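Acyl-CoA dehydrogenase domain protein Tcur3483 (Thermomonospora curvata, PDB 6WY9) probably works as an FAD-dependent acyl-CoA dehydrogenase, oxidising a CH-CH bond of its substrate with the flavin as electron acceptor. Local coordinates at residues A[370-373]-A[374-377]. Numbering follows the deposited sequence.
Sequences IEQL and SRQG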
ATOM      1  N   ILE A 370      19.363 -12.823   0.639  1.00 39.32           N
ATOM      2  CA  ILE A 370      18.079 -12.124   0.662  1.00 39.17           C
ATOM      3  C   ILE A 370      17.055 -12.938   1.439  1.00 39.85           C
ATOM      4  O   ILE A 370      16.195 -12.383   2.142  1.00 39.94           O
ATOM      5  CB  ILE A 370      17.607 -11.826  -0.766  1.00 39.60           C
ATOM      6  CG1 ILE A 370      18.567 -10.790  -1.407  1.00 41.52           C
ATOM      7  CG2 ILE A 370      16.137 -11.284  -0.730  1.00 38.17           C
ATOM      8  CD1 ILE A 370      18.517 -10.733  -2.948  1.00 42.38           C
ATOM      9  N   GLU A 371      17.132 -14.263   1.329  1.00 39.93           N
ATOM     10  CA  GLU A 371      16.297 -15.100   2.181  1.00 40.86           C
ATOM     11  C   GLU A 371      16.593 -14.826   3.665  1.00 41.02           C
ATOM     12  O   GLU A 371      15.671 -14.628   4.461  1.00 39.69           O
ATOM     13  CB  GLU A 371      16.513 -16.565   1.822  1.00 42.78           C
ATOM     14  CG  GLU A 371      15.444 -17.520   2.386  1.00 44.05           C
ATOM     15  CD  GLU A 371      15.624 -17.804   3.864  1.00 45.13           C
ATOM     16  OE1 GLU A 371      16.792 -17.846   4.337  1.00 45.95           O
ATOM     17  OE2 GLU A 371      14.588 -18.014   4.547  1.00 44.98           O
ATOM     18  N   GLN A 372      17.874 -14.827   4.068  1.00 40.29           N
ATOM     19  CA  GLN A 372      18.154 -14.595   5.485  1.00 39.73           C
ATOM     20  C   GLN A 372      17.830 -13.153   5.920  1.00 40.02           C
ATOM     21  O   GLN A 372      17.273 -12.938   7.014  1.00 40.18           O
ATOM     22  CB  GLN A 372      19.604 -14.951   5.818  1.00 43.59           C
ATOM     23  CG  GLN A 372      19.935 -14.605   7.281  1.00 47.80           C
ATOM     24  CD  GLN A 372      21.226 -15.226   7.727  1.00 56.11           C
ATOM     25  OE1 GLN A 372      22.144 -15.373   6.931  1.00 59.06           O
ATOM     26  NE2 GLN A 372      21.308 -15.614   8.999  1.00 59.27           N
ATOM     27  N   LEU A 373      18.095 -12.162   5.053  1.00 38.79           N
ATOM     28  CA  LEU A 373      17.809 -10.765   5.401  1.00 40.58           C
ATOM     29  C   LEU A 373      16.319 -10.518   5.541  1.00 38.33           C
ATOM     30  O   LEU A 373      15.913  -9.681   6.346  1.00 39.24           O
ATOM     31  CB  LEU A 373      18.405  -9.802   4.350  1.00 40.58           C
ATOM     32  CG  LEU A 373      19.929  -9.584   4.503  1.00 44.45           C
ATOM     33  CD1 LEU A 373      20.531  -8.886   3.279  1.00 44.33           C
ATOM     34  CD2 LEU A 373      20.273  -8.804   5.796  1.00 45.42           C
ATOM     35  N   SER A 374      15.488 -11.206   4.748  1.00 38.29           N
ATOM     36  CA  SER A 374      14.040 -11.135   4.956  1.00 39.49           C
ATOM     37  C   SER A 374      13.642 -11.548   6.366  1.00 37.92           C
ATOM     38  O   SER A 374      12.647 -11.040   6.901  1.00 40.17           O
ATOM     39  CB  SER A 374      13.305 -12.058   3.981  1.00 42.82           C
ATOM     40  OG  SER A 374      13.451 -11.603   2.655  1.00 44.94           O
ATOM     41  N   ARG A 375      14.350 -12.510   6.951  1.00 37.33           N
ATOM     42  CA  ARG A 375      14.003 -12.930   8.304  1.00 41.55           C
ATOM     43  C   ARG A 375      14.566 -11.995   9.361  1.00 43.05           C
ATOM     44  O   ARG A 375      14.239 -12.163  10.542  1.00 45.83           O
ATOM     45  CB  ARG A 375      14.496 -14.367   8.568  1.00 40.43           C
ATOM     46  CG  ARG A 375      13.901 -15.402   7.615  1.00 40.58           C
ATOM     47  CD  ARG A 375      14.423 -16.777   7.967  1.00 40.83           C
ATOM     48  NE  ARG A 375      15.601 -17.157   7.184  1.00 40.25           N
ATOM     49  CZ  ARG A 375      16.811 -17.411   7.692  1.00 42.83           C
ATOM     50  NH1 ARG A 375      17.055 -17.264   9.015  1.00 40.31           N
ATOM     51  NH2 ARG A 375      17.787 -17.780   6.858  1.00 43.03           N
ATOM     52  N   GLN A 376      15.412 -11.037   8.967  1.00 44.04           N
ATOM     53  CA  GLN A 376      15.979 -10.066   9.902  1.00 46.61           C
ATOM     54  C   GLN A 376      15.399  -8.669   9.739  1.00 44.30           C
ATOM     55  O   GLN A 376      15.269  -7.947  10.736  1.00 44.10           O
ATOM     56  CB  GLN A 376      17.514  -9.986   9.754  1.00 51.41           C
ATOM     57  CG  GLN A 376      18.221 -11.295   9.780  1.00 57.26           C
ATOM     58  CD  GLN A 376      19.716 -11.138   9.556  1.00 64.05           C
ATOM     59  OE1 GLN A 376      20.182 -10.058   9.209  1.00 66.78           O
ATOM     60  NE2 GLN A 376      20.471 -12.212   9.753  1.00 66.11           N
ATOM     61  N   GLY A 377      15.054  -8.265   8.499  1.00 43.26           N
ATOM     62  CA  GLY A 377      14.516  -6.921   8.267  1.00 41.74           C
ATOM     63  C   GLY A 377      13.323  -6.583   9.144  1.00 44.09           C
ATOM     64  O   GLY A 377      13.094  -5.413   9.484  1.00 41.87           O
TER
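The guanidinium of Arg375 has the carboxylate of Glu371 at its edge and the CA of Gln372 over one face, 3.5 Å from NH2. The two charged groups are nearly coplanar, 27° apart, and meet side-on in a salt bridge: NH2 gives a 2.7 Å bond to the syn lone pair of Glu371 OE1, while NE reaches Glu371 OE2 at 3.0 Å. A bend at chi3 of Arg375 (-94°) swings the guanidinium back along the helix to the carboxylate. Its third nitrogen, NH1, bonds to the carbonyl of Val223, and Glu371 OE2 also hydrogen-bonds a polar side chain on the chain of another protein, so each member of the pair has a further polar partner.

The amides of Gln372 and Gln376 are turned 59° apart; NE2 of Gln376 sits 3.5 Å from CG of Gln372, and both NE2 groups donate to the carbonyl of Gly224. Ser374 OG, also bonded to a basic side chain of that other protein, hydrogen-bonds back to Ile370 O at 2.9 Å, from the face opposite Ser374 N. Leu373 packs on helix 263-286 and touches Gln344 of helix 326-350. The Glu-Arg pair is a classic i to i+4 helix salt bridge, here on helix 369-380 of the C-terminal helical domain of the acyl-CoA dehydrogenase fold, where it meets the chain of another protein.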